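Local atomic coordinates of hypothetical Membrane Spanning Protein (Bacillus cereus, PDB entry 2FB5), a protein that catalyses the condensation of two ATP molecules into the signalling nucleotide cyclic di-AMP and is required for efficient spore formation. Residues 87-100 and 127-141. Numbering follows the deposited sequence.
Sequences LSARKHGALIVVER and FYPGNPLHDGAVLVK
I96, V97 and V98 pair in parallel with V138, L139 and V140, the axes of strands 94-98 and 137-141 coming within 4.6 Å at 26°, and four backbone hydrogen bonds of 2.8 to 3.0 Å, from V138 N to L95 O, V97 N to V138 O, V140 N to V97 O and E99 N to V140 O, fix the register. On one face I96 CG2 meets V140 CG2 at 3.9 Å; on the other V97 CG1 meets L139 CD1 at 3.8 Å. Before the pairing begins, the F127 ring packs against the start of strand 94-98: A94 CA sits over its face, toward the rim, 3.9 Å from the centroid, and I96 CG1 touches F127 CE2. The H92 imidazole is sandwiched, R90 CB over one face and P129 CD over the other, 3.4 Å from the centroid in a CH-pi contact; an offset edge-to-face pair turns the H92 edge toward the Y128 face, planes at 71°. A water lies close to both G93 O and F127 O. At the far end K141 turns about its CB-CG bond (chi2 74°), laying K141 CD against the E99 carboxylate and bringing K141 NZ to E99 OE2 at 2.9 Å, a salt bridge met from above the carboxylate plane. Flanked by strands 181-185 and 144-150, the pair belongs to the seven-stranded mixed sheet of the DisA-type nucleotide-binding domain, 94-98 its middle strand and 137-141 beside it.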
loop_
_atom_site.group_PDB
_atom_site.type_symbol
_atom_site.label_atom_id
_atom_site.label_comp_id
_atom_site.label_asym_id
_atom_site.label_seq_id
_atom_site.Cartn_x
_atom_site.Cartn_y
_atom_site.Cartn_z
ATOM N N LEU A 87 9.357 23.893 23.161
ATOM C CA LEU A 87 8.978 23.497 24.509
ATOM C C LEU A 87 10.096 22.718 25.199
ATOM O O LEU A 87 10.371 22.937 26.382
ATOM C CB LEU A 87 7.679 22.676 24.485
ATOM C CG LEU A 87 6.446 23.473 24.017
ATOM C CD1 LEU A 87 5.336 22.555 23.496
ATOM C CD2 LEU A 87 5.934 24.366 25.129
ATOM N N SER A 88 10.724 21.804 24.463
ATOM C CA SER A 88 11.852 21.031 24.988
ATOM C C SER A 88 12.989 21.945 25.456
ATOM O O SER A 88 13.479 21.817 26.576
ATOM C CB SER A 88 12.368 20.053 23.932
ATOM O OG SER A 88 13.509 19.367 24.421
ATOM N N ALA A 89 13.386 22.880 24.597
ATOM C CA ALA A 89 14.454 23.826 24.911
ATOM C C ALA A 89 14.181 24.615 26.199
ATOM O O ALA A 89 15.094 24.841 27.009
ATOM C CB ALA A 89 14.669 24.759 23.743
ATOM N N ARG A 90 12.924 25.011 26.389
ATOM C CA ARG A 90 12.506 25.808 27.534
ATOM C C ARG A 90 12.170 24.917 28.737
ATOM O O ARG A 90 11.875 25.419 29.820
ATOM C CB ARG A 90 11.283 26.670 27.160
ATOM C CG ARG A 90 11.542 27.751 26.088
ATOM C CD ARG A 90 10.218 28.245 25.461
ATOM N NE ARG A 90 10.392 28.856 24.135
ATOM C CZ ARG A 90 9.443 28.932 23.193
ATOM N NH1 ARG A 90 8.224 28.436 23.405
ATOM N NH2 ARG A 90 9.712 29.504 22.023
ATOM N N LYS A 91 12.221 23.598 28.542
ATOM C CA LYS A 91 11.788 22.637 29.558
ATOM C C LYS A 91 10.368 22.895 30.058
ATOM O O LYS A 91 10.107 22.846 31.264
ATOM C CB LYS A 91 12.780 22.576 30.735
ATOM C CG LYS A 91 14.162 22.033 30.360
ATOM C CD LYS A 91 15.011 21.772 31.617
ATOM C CE LYS A 91 16.403 21.278 31.247
ATOM N NZ LYS A 91 17.122 22.253 30.358
ATOM N N HIS A 92 9.453 23.155 29.124
ATOM C CA HIS A 92 8.032 23.300 29.435
ATOM C C HIS A 92 7.317 21.988 29.195
ATOM O O HIS A 92 7.273 21.509 28.053
ATOM C CB HIS A 92 7.373 24.371 28.564
ATOM C CG HIS A 92 7.865 25.762 28.821
ATOM N ND1 HIS A 92 7.586 26.815 27.977
ATOM C CD2 HIS A 92 8.633 26.270 29.815
ATOM C CE1 HIS A 92 8.146 27.916 28.449
ATOM N NE2 HIS A 92 8.787 27.613 29.564
ATOM N N GLY A 93 6.754 21.422 30.263
ATOM C CA GLY A 93 5.995 20.180 30.173
ATOM C C GLY A 93 4.889 20.291 29.143
ATOM O O GLY A 93 4.226 21.325 29.047
ATOM N N ALA A 94 4.718 19.239 28.347
ATOM C CA ALA A 94 3.712 19.236 27.298
ATOM C C ALA A 94 3.221 17.828 27.086
ATOM O O ALA A 94 3.972 16.881 27.282
ATOM C CB ALA A 94 4.285 19.794 25.989
ATOM N N LEU A 95 1.967 17.707 26.656
ATOM C CA LEU A 95 1.328 16.422 26.433
ATOM C C LEU A 95 0.370 16.596 25.257
ATOM O O LEU A 95 -0.685 17.215 25.410
ATOM C CB LEU A 95 0.568 15.993 27.700
ATOM C CG LEU A 95 -0.140 14.644 27.745
ATOM C CD1 LEU A 95 0.840 13.498 27.603
ATOM C CD2 LEU A 95 -0.914 14.501 29.075
ATOM N N ILE A 96 0.757 16.086 24.086
ATOM C CA ILE A 96 -0.004 16.305 22.853
ATOM C C ILE A 96 -0.463 14.998 22.223
ATOM O O ILE A 96 0.352 14.217 21.721
ATOM C CB ILE A 96 0.810 17.107 21.793
ATOM C CG1 ILE A 96 1.259 18.461 22.373
ATOM C CG2 ILE A 96 -0.030 17.277 20.525
ATOM C CD1 ILE A 96 2.119 19.345 21.420
ATOM N N VAL A 97 -1.772 14.772 22.255
ATOM C CA VAL A 97 -2.396 13.581 21.668
ATOM C C VAL A 97 -2.668 13.840 20.183
ATOM O O VAL A 97 -3.338 14.816 19.836
ATOM C CB VAL A 97 -3.749 13.280 22.350
ATOM C CG1 VAL A 97 -4.469 12.115 21.657
ATOM C CG2 VAL A 97 -3.549 12.961 23.838
ATOM N N VAL A 98 -2.154 12.981 19.304
ATOM C CA VAL A 98 -2.561 13.058 17.913
ATOM C C VAL A 98 -3.491 11.895 17.604
ATOM O O VAL A 98 -3.069 10.739 17.632
ATOM C CB VAL A 98 -1.365 13.069 16.944
ATOM C CG1 VAL A 98 -1.858 13.273 15.521
ATOM C CG2 VAL A 98 -0.375 14.155 17.359
ATOM N N GLU A 99 -4.757 12.217 17.343
ATOM C CA GLU A 99 -5.751 11.229 16.959
ATOM C C GLU A 99 -5.339 10.563 15.660
ATOM O O GLU A 99 -4.916 11.242 14.701
ATOM C CB GLU A 99 -7.129 11.873 16.787
ATOM C CG GLU A 99 -8.258 10.858 16.657
ATOM C CD GLU A 99 -9.647 11.492 16.709
ATOM O OE1 GLU A 99 -9.853 12.447 17.490
ATOM O OE2 GLU A 99 -10.534 11.029 15.960
ATOM N N ARG A 100 -5.441 9.238 15.637
ATOM C CA ARG A 100 -5.091 8.481 14.433
ATOM C C ARG A 100 -6.356 7.811 13.865
ATOM O O ARG A 100 -7.322 8.521 13.564
ATOM C CB ARG A 100 -3.864 7.554 14.679
ATOM C CG ARG A 100 -2.557 8.372 14.878
ATOM C CD ARG A 100 -1.328 7.542 15.264
ATOM N NE ARG A 100 -0.695 6.845 14.141
ATOM C CZ ARG A 100 -0.625 5.519 14.028
ATOM N NH1 ARG A 100 -1.157 4.743 14.961
ATOM N NH2 ARG A 100 -0.026 4.966 12.986
ATOM N N PHE A 127 0.961 25.480 26.582
ATOM C CA PHE A 127 1.846 24.826 27.556
ATOM C C PHE A 127 2.833 25.759 28.264
ATOM O O PHE A 127 3.815 25.301 28.886
ATOM C CB PHE A 127 2.585 23.659 26.888
ATOM C CG PHE A 127 1.679 22.544 26.498
ATOM C CD1 PHE A 127 1.052 21.784 27.475
ATOM C CD2 PHE A 127 1.412 22.282 25.170
ATOM C CE1 PHE A 127 0.188 20.750 27.129
ATOM C CE2 PHE A 127 0.556 21.242 24.819
ATOM C CZ PHE A 127 -0.057 20.478 25.815
ATOM N N TYR A 128 2.584 27.066 28.183
ATOM C CA TYR A 128 3.393 28.005 28.961
ATOM C C TYR A 128 3.122 27.791 30.455
ATOM O O TYR A 128 1.977 27.803 30.876
ATOM C CB TYR A 128 3.126 29.445 28.540
ATOM C CG TYR A 128 4.231 30.360 28.980
ATOM C CD1 TYR A 128 5.337 30.582 28.164
ATOM C CD2 TYR A 128 4.191 30.976 30.231
ATOM C CE1 TYR A 128 6.378 31.419 28.573
ATOM C CE2 TYR A 128 5.219 31.806 30.652
ATOM C CZ TYR A 128 6.308 32.020 29.814
ATOM O OH TYR A 128 7.329 32.840 30.230
ATOM N N PRO A 129 4.179 27.571 31.262
ATOM C CA PRO A 129 3.947 27.180 32.660
ATOM C C PRO A 129 3.169 28.223 33.455
ATOM O O PRO A 129 3.379 29.431 33.288
ATOM C CB PRO A 129 5.364 27.006 33.238
ATOM C CG PRO A 129 6.262 26.876 32.060
ATOM C CD PRO A 129 5.615 27.665 30.943
ATOM N N GLY A 130 2.245 27.743 34.273
ATOM C CA GLY A 130 1.435 28.610 35.114
ATOM C C GLY A 130 0.108 29.060 34.515
ATOM O O GLY A 130 -0.763 29.510 35.259
ATOM N N ASN A 131 -0.051 28.958 33.189
ATOM C CA ASN A 131 -1.263 29.470 32.525
ATOM C C ASN A 131 -2.476 28.543 32.707
ATOM O O ASN A 131 -2.310 27.382 33.027
ATOM C CB ASN A 131 -1.000 29.828 31.039
ATOM C CG ASN A 131 -1.346 28.693 30.073
ATOM O OD1 ASN A 131 -0.523 27.837 29.781
ATOM N ND2 ASN A 131 -2.567 28.701 29.566
ATOM N N PRO A 132 -3.706 29.060 32.510
ATOM C CA PRO A 132 -4.907 28.260 32.713
ATOM C C PRO A 132 -5.008 26.943 31.914
ATOM O O PRO A 132 -5.725 26.046 32.337
ATOM C CB PRO A 132 -6.033 29.219 32.313
ATOM C CG PRO A 132 -5.477 30.561 32.535
ATOM C CD PRO A 132 -4.040 30.442 32.120
ATOM N N LEU A 133 -4.297 26.803 30.796
ATOM C CA LEU A 133 -4.498 25.613 29.939
ATOM C C LEU A 133 -3.354 24.591 29.931
ATOM O O LEU A 133 -3.412 23.571 29.218
ATOM C CB LEU A 133 -4.862 26.031 28.499
ATOM C CG LEU A 133 -6.203 26.737 28.269
ATOM C CD1 LEU A 133 -6.348 27.167 26.803
ATOM C CD2 LEU A 133 -7.388 25.857 28.680
ATOM N N HIS A 134 -2.329 24.847 30.738
ATOM C CA HIS A 134 -1.105 24.068 30.681
ATOM C C HIS A 134 -1.252 22.681 31.320
ATOM O O HIS A 134 -0.567 21.759 30.921
ATOM C CB HIS A 134 0.062 24.840 31.305
ATOM C CG HIS A 134 0.098 24.767 32.800
ATOM N ND1 HIS A 134 0.906 23.881 33.482
ATOM C CD2 HIS A 134 -0.614 25.428 33.744
ATOM C CE1 HIS A 134 0.705 24.016 34.781
ATOM N NE2 HIS A 134 -0.217 24.945 34.968
ATOM N N ASP A 135 -2.150 22.539 32.290
ATOM C CA ASP A 135 -2.246 21.301 33.075
ATOM C C ASP A 135 -3.212 20.292 32.429
ATOM O O ASP A 135 -4.414 20.330 32.668
ATOM C CB ASP A 135 -2.649 21.642 34.524
ATOM C CG ASP A 135 -2.693 20.422 35.447
ATOM O OD1 ASP A 135 -1.971 19.439 35.197
ATOM O OD2 ASP A 135 -3.457 20.456 36.441
ATOM N N GLY A 136 -2.676 19.378 31.630
ATOM C CA GLY A 136 -3.493 18.381 30.937
ATOM C C GLY A 136 -3.050 18.260 29.490
ATOM O O GLY A 136 -2.053 18.857 29.105
ATOM N N ALA A 137 -3.790 17.491 28.695
ATOM C CA ALA A 137 -3.394 17.163 27.330
ATOM C C ALA A 137 -4.087 18.028 26.294
ATOM O O ALA A 137 -5.261 18.367 26.438
ATOM C CB ALA A 137 -3.698 15.703 27.035
ATOM N N VAL A 138 -3.357 18.344 25.231
ATOM C CA VAL A 138 -3.965 18.868 24.018
ATOM C C VAL A 138 -4.382 17.690 23.136
ATOM O O VAL A 138 -3.656 16.702 23.039
ATOM C CB VAL A 138 -2.979 19.794 23.264
ATOM C CG1 VAL A 138 -3.292 19.854 21.774
ATOM C CG2 VAL A 138 -3.025 21.174 23.873
ATOM N N LEU A 139 -5.550 17.793 22.512
ATOM C CA LEU A 139 -5.981 16.824 21.510
ATOM C C LEU A 139 -5.897 17.468 20.135
ATOM O O LEU A 139 -6.449 18.547 19.929
ATOM C CB LEU A 139 -7.423 16.390 21.761
ATOM C CG LEU A 139 -8.130 15.542 20.681
ATOM C CD1 LEU A 139 -7.305 14.300 20.310
ATOM C CD2 LEU A 139 -9.519 15.136 21.180
ATOM N N VAL A 140 -5.232 16.789 19.201
ATOM C CA VAL A 140 -5.094 17.276 17.826
ATOM C C VAL A 140 -5.848 16.299 16.913
ATOM O O VAL A 140 -5.663 15.085 17.017
ATOM C CB VAL A 140 -3.601 17.340 17.412
ATOM C CG1 VAL A 140 -3.437 17.450 15.898
ATOM C CG2 VAL A 140 -2.876 18.482 18.130
ATOM N N LYS A 141 -6.718 16.830 16.057
ATOM C CA LYS A 141 -7.343 16.033 15.011
ATOM C C LYS A 141 -6.970 16.702 13.703
ATOM O O LYS A 141 -7.438 17.797 13.422
ATOM C CB LYS A 141 -8.857 16.002 15.175
ATOM C CG LYS A 141 -9.622 15.380 14.011
ATOM C CD LYS A 141 -9.476 13.865 13.990
ATOM C CE LYS A 141 -10.433 13.233 12.993
ATOM N NZ LYS A 141 -10.425 11.750 13.161
HETATM O O HOH W 1 3.667 23.388 30.579
HETATM O O HOH W 2 1.971 21.144 31.224
HETATM O O HOH W 3 -7.565 10.896 12.564
#